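Local coordinates for protein beta-1,4-galactanase (PDB 1HJS) that hydrolyses the (1->4)-beta-D-galactosidic linkages of type I arabinogalactans as a family 53 glycoside hydrolase of clan GH-A, at residues D101-S106 against I153-H158; T93-W98 against G139-T144; I78-S83 against N111-A116; N149-A154 against L196-L201. All blocks are in the same frame, centred on the assembly; numbering follows the deposited sequence.

Contact 1: D101-S106 against I153-H158; sequences DIDNLS and IARLLH
Arg155 reaches across from helix 150-165 to the first turn of helix 102-122, and its length lets it meet the carboxylate of Asp103, which bends back toward it. From CB the chain leaves with CG anti to the backbone N (chi1 176°), which directs it at the other helix; Arg155 CG passes Ser106 OG at 3.5 Å. After bends at chi2 and chi3 the guanidinium lies with one face against Ile102, whose CG1 sits over its centre, 3.8 Å from Arg155 CZ. At the tip, Arg155 NH2 forms a salt bridge with Asp103 OD1 at 2.5 Å, the carboxylate meeting the edge of the guanidinium with the two planes 65° apart. These are neighbouring outer helices of a TIM barrel; their segments 102-106 and 153-158 approach to 9.9 Å between axes and cross at -25°. Beneath the charged pair the seam is aliphatic: Leu156 sends its branched end between Ile102 CD1, 3.9 Å from Leu156 CG, and Leu105 CG, 3.8 Å from Leu156 CD2. An alanine in place of Arg155 is likely to leave the Asp103 carboxylate without its cationic mate and uncover the flank of Ile102. Ser106, small enough for this close approach, turns its hydroxyl back: Ser106 OG donates to Ile102 O at 2.7 Å, from the face of that carbonyl opposite to the one used by Ser106 N.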
# COMPACT_ATOMS: atom_id res chain seq x y z
N ASP A 101 10.31 -24.44 -7.63
CA ASP A 101 10.69 -24.37 -9.04
C ASP A 101 9.80 -23.37 -9.77
O ASP A 101 8.59 -23.33 -9.56
CB ASP A 101 10.60 -25.75 -9.70
CG ASP A 101 9.18 -26.25 -9.81
OD1 ASP A 101 8.59 -26.64 -8.78
OD2 ASP A 101 8.65 -26.24 -10.94
N ILE A 102 10.41 -22.56 -10.63
CA ILE A 102 9.70 -21.52 -11.37
C ILE A 102 8.44 -21.98 -12.11
O ILE A 102 7.40 -21.32 -12.04
CB ILE A 102 10.64 -20.79 -12.35
CG1 ILE A 102 9.91 -19.64 -13.03
CG2 ILE A 102 11.20 -21.77 -13.39
CD1 ILE A 102 9.42 -18.56 -12.06
N ASP A 103 8.51 -23.10 -12.82
CA ASP A 103 7.34 -23.60 -13.55
C ASP A 103 6.12 -23.79 -12.65
O ASP A 103 5.06 -23.22 -12.90
CB ASP A 103 7.68 -24.91 -14.26
CG ASP A 103 8.47 -24.71 -15.54
OD1 ASP A 103 9.12 -23.65 -15.68
OD2 ASP A 103 8.45 -25.61 -16.40
N ASN A 104 6.27 -24.60 -11.60
CA ASN A 104 5.16 -24.85 -10.70
C ASN A 104 4.79 -23.66 -9.84
O ASN A 104 3.61 -23.47 -9.51
CB ASN A 104 5.48 -26.05 -9.80
CG ASN A 104 5.42 -27.37 -10.56
OD1 ASN A 104 4.42 -27.67 -11.21
ND2 ASN A 104 6.48 -28.16 -10.47
N LEU A 105 5.77 -22.85 -9.46
CA LEU A 105 5.50 -21.68 -8.64
C LEU A 105 4.66 -20.67 -9.43
O LEU A 105 3.73 -20.08 -8.89
CB LEU A 105 6.81 -21.01 -8.20
CG LEU A 105 6.65 -19.71 -7.40
CD1 LEU A 105 5.85 -19.98 -6.12
CD2 LEU A 105 8.02 -19.16 -7.06
N SER A 106 5.00 -20.48 -10.70
CA SER A 106 4.27 -19.55 -11.55
C SER A 106 2.81 -19.98 -11.64
O SER A 106 1.90 -19.16 -11.61
CB SER A 106 4.87 -19.51 -12.95
OG SER A 106 6.19 -19.02 -12.92
N ILE A 153 11.18 -13.15 -12.13
CA ILE A 153 10.32 -12.09 -11.62
C ILE A 153 9.28 -11.68 -12.66
O ILE A 153 8.09 -11.59 -12.37
CB ILE A 153 11.15 -10.85 -11.23
CG1 ILE A 153 12.08 -11.20 -10.06
CG2 ILE A 153 10.23 -9.69 -10.85
CD1 ILE A 153 13.05 -10.10 -9.70
N ALA A 154 9.74 -11.44 -13.89
CA ALA A 154 8.83 -11.06 -14.96
C ALA A 154 7.78 -12.15 -15.19
O ALA A 154 6.60 -11.86 -15.37
CB ALA A 154 9.61 -10.80 -16.25
N ARG A 155 8.23 -13.40 -15.17
CA ARG A 155 7.34 -14.53 -15.38
C ARG A 155 6.30 -14.64 -14.27
O ARG A 155 5.11 -14.86 -14.53
CB ARG A 155 8.15 -15.82 -15.46
CG ARG A 155 7.32 -17.07 -15.57
CD ARG A 155 7.60 -17.80 -16.88
NE ARG A 155 7.67 -19.24 -16.67
CZ ARG A 155 8.80 -19.94 -16.65
NH1 ARG A 155 9.97 -19.34 -16.85
NH2 ARG A 155 8.76 -21.24 -16.43
N LEU A 156 6.75 -14.48 -13.03
CA LEU A 156 5.85 -14.56 -11.89
C LEU A 156 4.81 -13.44 -11.95
O LEU A 156 3.61 -13.69 -11.77
CB LEU A 156 6.65 -14.48 -10.58
CG LEU A 156 7.52 -15.70 -10.26
CD1 LEU A 156 8.43 -15.38 -9.08
CD2 LEU A 156 6.63 -16.90 -9.93
N LEU A 157 5.26 -12.21 -12.20
CA LEU A 157 4.34 -11.08 -12.26
C LEU A 157 3.34 -11.24 -13.41
O LEU A 157 2.17 -10.85 -13.29
CB LEU A 157 5.12 -9.77 -12.39
CG LEU A 157 5.96 -9.42 -11.16
CD1 LEU A 157 6.74 -8.14 -11.40
CD2 LEU A 157 5.06 -9.28 -9.94
N HIS A 158 3.79 -11.82 -14.52
CA HIS A 158 2.90 -12.05 -15.66
C HIS A 158 1.79 -13.01 -15.24
O HIS A 158 0.62 -12.81 -15.57
CB HIS A 158 3.69 -12.64 -16.84
CG HIS A 158 2.85 -12.93 -18.05
ND1 HIS A 158 2.34 -11.93 -18.86
CD2 HIS A 158 2.43 -14.10 -18.59
CE1 HIS A 158 1.65 -12.47 -19.84
NE2 HIS A 158 1.69 -13.79 -19.70

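Contact 2: T93-W98 against G139-T144; sequences TMPAGW and GLLWPT. With SO4 (sulfate ion), chain F.
A single water links the two loops: it accepts from Met94 N at 2.8 Å and donates to Trp142 O at 2.9 Å, joining one backbone to the other. Beside it the contact is apolar and centred on Leu141. One branch of this leucine, Leu141 CD2, meets three groups: Pro95 CD at 3.5 Å, Met94 SD at 3.8 Å and, approached obliquely, CZ3 of Trp98 at 3.8 Å. Met94 leaves its backbone with CG anti to N (chi1 -173°) and then bends at both chi2 and chi3, which carries Met94 CE round to Trp142 O at 3.6 Å and close to the hydroxyl of Thr144. That hydroxyl is hydrogen-bonded to Ser100 O. A flexible, unbranched thioether suits this place because it can bend along Leu141 and bring its methyl to the carbonyls. In the type II turn from Pro95 to Trp98, Gly97 takes the positive phi expected at the third position, and the turn lays Pro95 CG over the centre of the Trp98 ring. At the ring edge Trp98 NE1 donates to O3 of a sulfate at 3.0 Å, an ion probably from the crystallisation liquor and also held by Lys108 and Asn51. These loops follow strands 75-80 and 129-132 at the catalytic end of the barrel. The chemistry implies an apolar seam, Met94, Pro95 and Trp98 around Leu141 CD2, with one water-mediated polar link.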
# COMPACT_ATOMS: atom_id res chain seq x y z
N THR A 93 9.15 -14.03 1.97
CA THR A 93 9.08 -15.43 2.35
C THR A 93 8.00 -16.22 1.65
O THR A 93 6.82 -15.86 1.67
CB THR A 93 8.91 -15.56 3.87
OG1 THR A 93 9.92 -14.78 4.52
CG2 THR A 93 9.05 -17.02 4.30
N MET A 94 8.42 -17.31 1.02
CA MET A 94 7.53 -18.20 0.29
C MET A 94 6.38 -18.67 1.17
O MET A 94 6.59 -19.05 2.33
CB MET A 94 8.33 -19.41 -0.19
CG MET A 94 7.58 -20.34 -1.11
SD MET A 94 7.44 -19.62 -2.73
CE MET A 94 9.10 -19.92 -3.38
N PRO A 95 5.15 -18.64 0.65
CA PRO A 95 4.03 -19.10 1.47
C PRO A 95 4.28 -20.58 1.76
O PRO A 95 4.80 -21.30 0.91
CB PRO A 95 2.83 -18.89 0.55
CG PRO A 95 3.23 -17.70 -0.27
CD PRO A 95 4.68 -18.00 -0.59
N ALA A 96 3.92 -21.05 2.95
CA ALA A 96 4.14 -22.45 3.28
C ALA A 96 3.38 -23.34 2.30
O ALA A 96 2.25 -23.04 1.93
CB ALA A 96 3.68 -22.73 4.71
N GLY A 97 4.01 -24.42 1.88
CA GLY A 97 3.36 -25.34 0.95
C GLY A 97 3.53 -25.02 -0.52
O GLY A 97 3.22 -25.86 -1.37
N TRP A 98 4.02 -23.83 -0.84
CA TRP A 98 4.22 -23.46 -2.24
C TRP A 98 5.53 -24.03 -2.79
O TRP A 98 6.54 -24.08 -2.09
CB TRP A 98 4.21 -21.94 -2.40
CG TRP A 98 2.84 -21.32 -2.28
CD1 TRP A 98 1.78 -21.79 -1.55
CD2 TRP A 98 2.40 -20.10 -2.88
NE1 TRP A 98 0.71 -20.94 -1.66
CE2 TRP A 98 1.06 -19.89 -2.47
CE3 TRP A 98 3.00 -19.16 -3.73
CZ2 TRP A 98 0.31 -18.78 -2.88
CZ3 TRP A 98 2.26 -18.05 -4.13
CH2 TRP A 98 0.93 -17.88 -3.71
N GLY A 139 12.44 -8.24 -5.49
CA GLY A 139 11.74 -9.41 -6.00
C GLY A 139 10.65 -9.90 -5.07
O GLY A 139 10.22 -9.18 -4.16
N LEU A 140 10.20 -11.12 -5.31
CA LEU A 140 9.15 -11.73 -4.50
C LEU A 140 9.35 -13.24 -4.50
O LEU A 140 10.17 -13.76 -5.25
CB LEU A 140 7.77 -11.41 -5.09
CG LEU A 140 7.43 -12.11 -6.41
CD1 LEU A 140 5.93 -11.99 -6.68
CD2 LEU A 140 8.23 -11.50 -7.55
N LEU A 141 8.59 -13.93 -3.65
CA LEU A 141 8.65 -15.39 -3.57
C LEU A 141 10.09 -15.89 -3.66
O LEU A 141 10.46 -16.63 -4.58
CB LEU A 141 7.81 -15.99 -4.71
CG LEU A 141 6.33 -15.58 -4.65
CD1 LEU A 141 5.64 -15.84 -5.98
CD2 LEU A 141 5.65 -16.33 -3.53
N TRP A 142 10.90 -15.49 -2.68
CA TRP A 142 12.31 -15.87 -2.64
C TRP A 142 12.52 -17.36 -2.40
O TRP A 142 11.72 -18.00 -1.73
CB TRP A 142 13.03 -15.09 -1.53
CG TRP A 142 13.10 -13.63 -1.75
CD1 TRP A 142 12.71 -12.93 -2.86
CD2 TRP A 142 13.64 -12.66 -0.84
NE1 TRP A 142 12.98 -11.59 -2.70
CE2 TRP A 142 13.56 -11.40 -1.47
CE3 TRP A 142 14.20 -12.74 0.44
CZ2 TRP A 142 14.01 -10.23 -0.85
CZ3 TRP A 142 14.65 -11.57 1.05
CH2 TRP A 142 14.55 -10.34 0.40
N PRO A 143 13.62 -17.91 -2.93
CA PRO A 143 14.65 -17.22 -3.72
C PRO A 143 14.31 -17.23 -5.21
O PRO A 143 15.02 -16.63 -6.02
CB PRO A 143 15.93 -18.02 -3.45
CG PRO A 143 15.51 -19.20 -2.58
CD PRO A 143 14.02 -19.31 -2.68
N THR A 144 13.24 -17.94 -5.56
CA THR A 144 12.84 -18.06 -6.95
C THR A 144 12.67 -16.71 -7.65
O THR A 144 13.14 -16.54 -8.78
CB THR A 144 11.53 -18.86 -7.06
OG1 THR A 144 11.63 -20.05 -6.26
CG2 THR A 144 11.28 -19.26 -8.52
S SO4 F . -2.80 -22.02 -0.66
O1 SO4 F . -2.88 -20.81 -1.74
O2 SO4 F . -3.07 -23.22 -1.43
O3 SO4 F . -1.63 -22.03 -0.08
O4 SO4 F . -3.92 -21.75 0.20
O HOH W 1 11.13 -17.96 1.14

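Contact 3: I78-S83 against N111-A116; sequences IDFHYS and NYTLDA. With NAG (2-acetamido-2-deoxy-beta-D-glucopyranose), chain E.
Tyr82 OH donates to Thr113 OG1 at 2.9 Å, and that oxygen is in turn hydrogen-bonded to Leu109 O within its own helix. This is the close-packed part of the contact. With chi1 at -66° the Tyr82 ring lies against Phe80 CB on one face and brings Tyr82 CE1 to CE2 of Tyr112 at 3.6 Å; the two tyrosines meet rim to rim, neither over the face of the other. Tyr112 also turns its edge toward the face of Phe80 in an offset edge-to-face pair, ring centroids 5.7 Å apart and planes at 71°. Below this aromatic cluster Phe80 CZ touches Ala116 CB at 3.8 Å, and a methyl group suits a site where the helix comes so near the ring. A phenylalanine in place of Tyr82 would probably keep the ring packing but leave Thr113 OG1 without its phenolic donor. The Tyr112 hydroxyl borders Phe80, but its polar link to Tyr82 N passes through a water, which stands 2.8 Å from Tyr112 OH and accepts from that amide. The outer side of the helix faces solvent, and there Asn111 ND2 carries a covalently attached N-acetylglucosamine. Strand 78-80 and helix segment 111-116 run nearly antiparallel, at 159°, the strand giving Phe80 to the layer between the sheet and its outer helices, as expected of a beta-alpha unit in a TIM barrel.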
# COMPACT_ATOMS: atom_id res chain seq x y z
N ILE A 78 -6.67 -4.00 -2.73
CA ILE A 78 -6.12 -5.24 -2.20
C ILE A 78 -4.62 -5.31 -2.47
O ILE A 78 -4.17 -5.21 -3.60
CB ILE A 78 -6.81 -6.48 -2.84
CG1 ILE A 78 -8.26 -6.58 -2.36
CG2 ILE A 78 -6.03 -7.75 -2.51
CD1 ILE A 78 -8.40 -6.88 -0.87
N ASP A 79 -3.85 -5.50 -1.40
CA ASP A 79 -2.40 -5.59 -1.50
C ASP A 79 -1.94 -7.01 -1.19
O ASP A 79 -1.81 -7.39 -0.03
CB ASP A 79 -1.77 -4.59 -0.52
CG ASP A 79 -0.25 -4.72 -0.43
OD1 ASP A 79 0.37 -5.36 -1.30
OD2 ASP A 79 0.32 -4.16 0.53
N PHE A 80 -1.72 -7.81 -2.24
CA PHE A 80 -1.26 -9.18 -2.06
C PHE A 80 0.22 -9.17 -1.70
O PHE A 80 1.03 -8.67 -2.48
CB PHE A 80 -1.41 -9.99 -3.36
CG PHE A 80 -2.82 -10.39 -3.67
CD1 PHE A 80 -3.53 -11.22 -2.80
CD2 PHE A 80 -3.43 -9.98 -4.86
CE1 PHE A 80 -4.82 -11.64 -3.11
CE2 PHE A 80 -4.73 -10.40 -5.18
CZ PHE A 80 -5.42 -11.22 -4.31
N HIS A 81 0.56 -9.71 -0.54
CA HIS A 81 1.96 -9.79 -0.14
C HIS A 81 2.58 -11.08 -0.67
O HIS A 81 3.80 -11.24 -0.68
CB HIS A 81 2.10 -9.75 1.39
CG HIS A 81 2.01 -8.38 1.98
ND1 HIS A 81 2.80 -7.97 3.04
CD2 HIS A 81 1.24 -7.32 1.66
CE1 HIS A 81 2.51 -6.72 3.34
NE2 HIS A 81 1.56 -6.30 2.52
N TYR A 82 1.72 -12.01 -1.11
CA TYR A 82 2.19 -13.30 -1.62
C TYR A 82 3.19 -13.91 -0.65
O TYR A 82 4.30 -14.31 -1.03
CB TYR A 82 2.81 -13.15 -3.01
CG TYR A 82 1.82 -12.74 -4.08
CD1 TYR A 82 0.58 -13.36 -4.19
CD2 TYR A 82 2.15 -11.75 -5.02
CE1 TYR A 82 -0.32 -13.02 -5.21
CE2 TYR A 82 1.25 -11.41 -6.05
CZ TYR A 82 0.02 -12.05 -6.13
OH TYR A 82 -0.85 -11.74 -7.15
N SER A 83 2.79 -13.96 0.62
CA SER A 83 3.59 -14.51 1.69
C SER A 83 2.63 -14.78 2.84
O SER A 83 1.50 -14.29 2.81
CB SER A 83 4.65 -13.50 2.14
OG SER A 83 5.46 -14.04 3.18
N ASN A 111 -2.90 -19.65 -9.89
CA ASN A 111 -4.03 -20.30 -9.25
C ASN A 111 -4.49 -19.55 -8.01
O ASN A 111 -5.69 -19.31 -7.82
CB ASN A 111 -3.68 -21.73 -8.82
CG ASN A 111 -3.49 -22.67 -9.99
OD1 ASN A 111 -3.78 -22.32 -11.14
ND2 ASN A 111 -3.00 -23.86 -9.69
N TYR A 112 -3.53 -19.19 -7.16
CA TYR A 112 -3.84 -18.47 -5.92
C TYR A 112 -4.51 -17.13 -6.20
O TYR A 112 -5.52 -16.80 -5.57
CB TYR A 112 -2.55 -18.22 -5.12
CG TYR A 112 -2.73 -17.20 -4.01
CD1 TYR A 112 -3.30 -17.56 -2.79
CD2 TYR A 112 -2.37 -15.87 -4.20
CE1 TYR A 112 -3.51 -16.61 -1.77
CE2 TYR A 112 -2.58 -14.91 -3.20
CZ TYR A 112 -3.14 -15.29 -1.99
OH TYR A 112 -3.34 -14.34 -1.01
N THR A 113 -3.93 -16.36 -7.11
CA THR A 113 -4.47 -15.05 -7.45
C THR A 113 -5.86 -15.18 -8.09
O THR A 113 -6.78 -14.45 -7.74
CB THR A 113 -3.53 -14.31 -8.41
OG1 THR A 113 -2.23 -14.22 -7.81
CG2 THR A 113 -4.05 -12.91 -8.69
N LEU A 114 -5.99 -16.12 -9.02
CA LEU A 114 -7.27 -16.35 -9.69
C LEU A 114 -8.33 -16.73 -8.65
O LEU A 114 -9.43 -16.18 -8.64
CB LEU A 114 -7.13 -17.47 -10.72
CG LEU A 114 -8.41 -17.95 -11.41
CD1 LEU A 114 -9.07 -16.79 -12.15
CD2 LEU A 114 -8.07 -19.07 -12.38
N ASP A 115 -7.98 -17.67 -7.78
CA ASP A 115 -8.88 -18.14 -6.74
C ASP A 115 -9.31 -17.00 -5.81
O ASP A 115 -10.49 -16.83 -5.54
CB ASP A 115 -8.20 -19.23 -5.91
CG ASP A 115 -9.05 -19.71 -4.76
OD1 ASP A 115 -10.08 -20.38 -5.01
OD2 ASP A 115 -8.70 -19.41 -3.59
N ALA A 116 -8.34 -16.23 -5.33
CA ALA A 116 -8.63 -15.11 -4.44
C ALA A 116 -9.55 -14.10 -5.13
O ALA A 116 -10.51 -13.63 -4.53
CB ALA A 116 -7.33 -14.44 -4.00
C1 NAG E . -3.20 -24.99 -10.58
C2 NAG E . -2.36 -26.17 -10.08
C3 NAG E . -2.59 -27.40 -10.97
C4 NAG E . -4.09 -27.70 -11.10
C5 NAG E . -4.84 -26.45 -11.54
C6 NAG E . -6.34 -26.66 -11.58
C7 NAG E . -0.24 -25.80 -8.99
C8 NAG E . 1.28 -25.78 -9.15
N2 NAG E . -0.96 -25.80 -10.11
O3 NAG E . -1.93 -28.52 -10.40
O4 NAG E . -4.28 -28.74 -12.05
O5 NAG E . -4.59 -25.36 -10.62
O6 NAG E . -6.97 -25.68 -12.39
O7 NAG E . -0.74 -25.83 -7.87
O HOH W 2 -1.07 -12.70 -0.59

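Contact 4: N149-A154 against L196-L201; sequences NWANIA and LKQGTL
Two torsions fold Gln198 over the start of helix 150-165: CG lies anti to the carbonyl carbon (chi1 -60°), and a bend at chi2 of -51° swings the amide back along the first turn of that helix. Gln198 CG then rests 3.6 Å from Trp150 O, while the amide spans two residues, Gln198 NE2 at 3.5 Å from Trp150 CB and Gln198 OE1 at 3.6 Å from Ala151 CA. The amide nitrogen has its hydrogen bond elsewhere, to Asn194 O in helix 185-196, so Gln198 ties back to the end of that helix while its flank covers the neighbouring one. A glutamine suits this position because its aliphatic part can lie on a helix as its amide serves a carbonyl. Further along, Ala154 turns its methyl toward the loop, and Ala154 CB meets Gln198 CB at 3.7 Å beside Thr200. It also packs against Leu201, whose CB lies 3.6 Å from Ala154 O. A side chain no larger than methyl fits well where three residues of the loop converge. Gly199 is the first residue after helix 185-196 to leave helical angles, and its positive phi suits glycine, consistent with the turn there. Trp150 directs its indole away from this loop to meet Trp190 and Trp191 edge-to-face. With no direct hydrogen bond between the segments, the chemistry implies that this join between outer parts of the barrel rests on close van der Waals fit, Gln198 NE2 being spent on Asn194 O while the aliphatic part of the same side chain packs on the helix.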
# COMPACT_ATOMS: atom_id res chain seq x y z
N ASN A 149 17.04 -12.31 -10.41
CA ASN A 149 16.41 -13.34 -11.23
C ASN A 149 15.30 -12.63 -12.02
O ASN A 149 14.12 -12.93 -11.84
CB ASN A 149 15.77 -14.42 -10.33
CG ASN A 149 16.67 -15.63 -10.11
OD1 ASN A 149 16.55 -16.33 -9.10
ND2 ASN A 149 17.55 -15.89 -11.07
N TRP A 150 15.68 -11.69 -12.88
CA TRP A 150 14.72 -10.92 -13.67
C TRP A 150 13.75 -11.76 -14.49
O TRP A 150 12.56 -11.47 -14.55
CB TRP A 150 15.45 -9.94 -14.59
CG TRP A 150 16.35 -8.99 -13.87
CD1 TRP A 150 17.70 -8.84 -14.03
CD2 TRP A 150 15.97 -8.03 -12.87
NE1 TRP A 150 18.18 -7.85 -13.20
CE2 TRP A 150 17.13 -7.34 -12.48
CE3 TRP A 150 14.74 -7.69 -12.27
CZ2 TRP A 150 17.12 -6.33 -11.52
CZ3 TRP A 150 14.73 -6.68 -11.32
CH2 TRP A 150 15.91 -6.01 -10.95
N ALA A 151 14.27 -12.81 -15.14
CA ALA A 151 13.42 -13.67 -15.95
C ALA A 151 12.30 -14.26 -15.09
O ALA A 151 11.13 -14.24 -15.49
CB ALA A 151 14.26 -14.79 -16.58
N ASN A 152 12.65 -14.76 -13.92
CA ASN A 152 11.67 -15.36 -13.02
C ASN A 152 10.68 -14.33 -12.49
O ASN A 152 9.48 -14.59 -12.41
CB ASN A 152 12.38 -16.05 -11.84
CG ASN A 152 13.00 -17.38 -12.23
OD1 ASN A 152 12.94 -17.80 -13.39
ND2 ASN A 152 13.59 -18.06 -11.26
N ILE A 153 11.18 -13.15 -12.13
CA ILE A 153 10.32 -12.09 -11.62
C ILE A 153 9.28 -11.68 -12.66
O ILE A 153 8.09 -11.59 -12.37
CB ILE A 153 11.15 -10.85 -11.23
CG1 ILE A 153 12.08 -11.20 -10.06
CG2 ILE A 153 10.23 -9.69 -10.85
CD1 ILE A 153 13.05 -10.10 -9.70
N ALA A 154 9.74 -11.44 -13.89
CA ALA A 154 8.83 -11.06 -14.96
C ALA A 154 7.78 -12.15 -15.19
O ALA A 154 6.60 -11.86 -15.37
CB ALA A 154 9.61 -10.80 -16.25
N LEU A 196 11.00 -5.39 -17.39
CA LEU A 196 10.31 -5.25 -18.67
C LEU A 196 11.10 -5.72 -19.89
O LEU A 196 10.50 -6.08 -20.91
CB LEU A 196 9.88 -3.79 -18.87
CG LEU A 196 8.81 -3.31 -17.88
CD1 LEU A 196 8.57 -1.82 -18.05
CD2 LEU A 196 7.52 -4.09 -18.10
N LYS A 197 12.42 -5.72 -19.80
CA LYS A 197 13.24 -6.16 -20.93
C LYS A 197 13.18 -7.67 -21.14
O LYS A 197 13.64 -8.18 -22.16
CB LYS A 197 14.70 -5.72 -20.72
CG LYS A 197 15.39 -6.39 -19.55
CD LYS A 197 16.75 -5.77 -19.25
CE LYS A 197 17.75 -6.04 -20.35
NZ LYS A 197 19.11 -5.51 -19.99
N GLN A 198 12.59 -8.38 -20.18
CA GLN A 198 12.48 -9.83 -20.29
C GLN A 198 11.49 -10.26 -21.37
O GLN A 198 11.64 -11.32 -21.97
CB GLN A 198 12.07 -10.44 -18.94
CG GLN A 198 13.05 -10.15 -17.82
CD GLN A 198 14.48 -10.51 -18.19
OE1 GLN A 198 14.76 -11.64 -18.61
NE2 GLN A 198 15.39 -9.56 -18.03
N GLY A 199 10.47 -9.44 -21.61
CA GLY A 199 9.50 -9.77 -22.63
C GLY A 199 8.24 -10.49 -22.16
O GLY A 199 7.19 -10.35 -22.78
N THR A 200 8.34 -11.26 -21.08
CA THR A 200 7.18 -11.98 -20.56
C THR A 200 6.15 -11.01 -19.98
O THR A 200 5.00 -11.00 -20.40
CB THR A 200 7.59 -13.01 -19.49
OG1 THR A 200 8.38 -12.36 -18.49
CG2 THR A 200 8.40 -14.13 -20.13
N LEU A 201 6.57 -10.20 -19.01
CA LEU A 201 5.66 -9.22 -18.44
C LEU A 201 5.67 -8.03 -19.39
O LEU A 201 6.73 -7.45 -19.65
CB LEU A 201 6.14 -8.75 -17.06
CG LEU A 201 5.25 -7.68 -16.41
CD1 LEU A 201 3.92 -8.30 -16.00
CD2 LEU A 201 5.94 -7.08 -15.20

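Overall arrangement
Contacts 1, 2 and 3 lie on the same side of the centre of this closed eight-stranded TIM barrel, as do contacts 1, 2 and 4. Contacts 1 and 3 share helix 102-122, contacts 1 and 4 share helix 150-165, and the centres of 1 and 4 are about 9 Å apart. Contact 2 lies about 11 Å from contact 1, centre to centre, and Leu105 packs against its Met94, Trp98, Leu141 and Thr144. It reaches contact 3 through Ser83 and Thr93, and contact 4 through Thr144 and Asn152. Along the chain, contacts 1, 2 and 3 interleave, whereas contact 4 opens after 2 and 3 have closed. Contacts 3 and 4, about 19 Å apart between centres, do not touch. The shared helices join successive beta-alpha units stepwise.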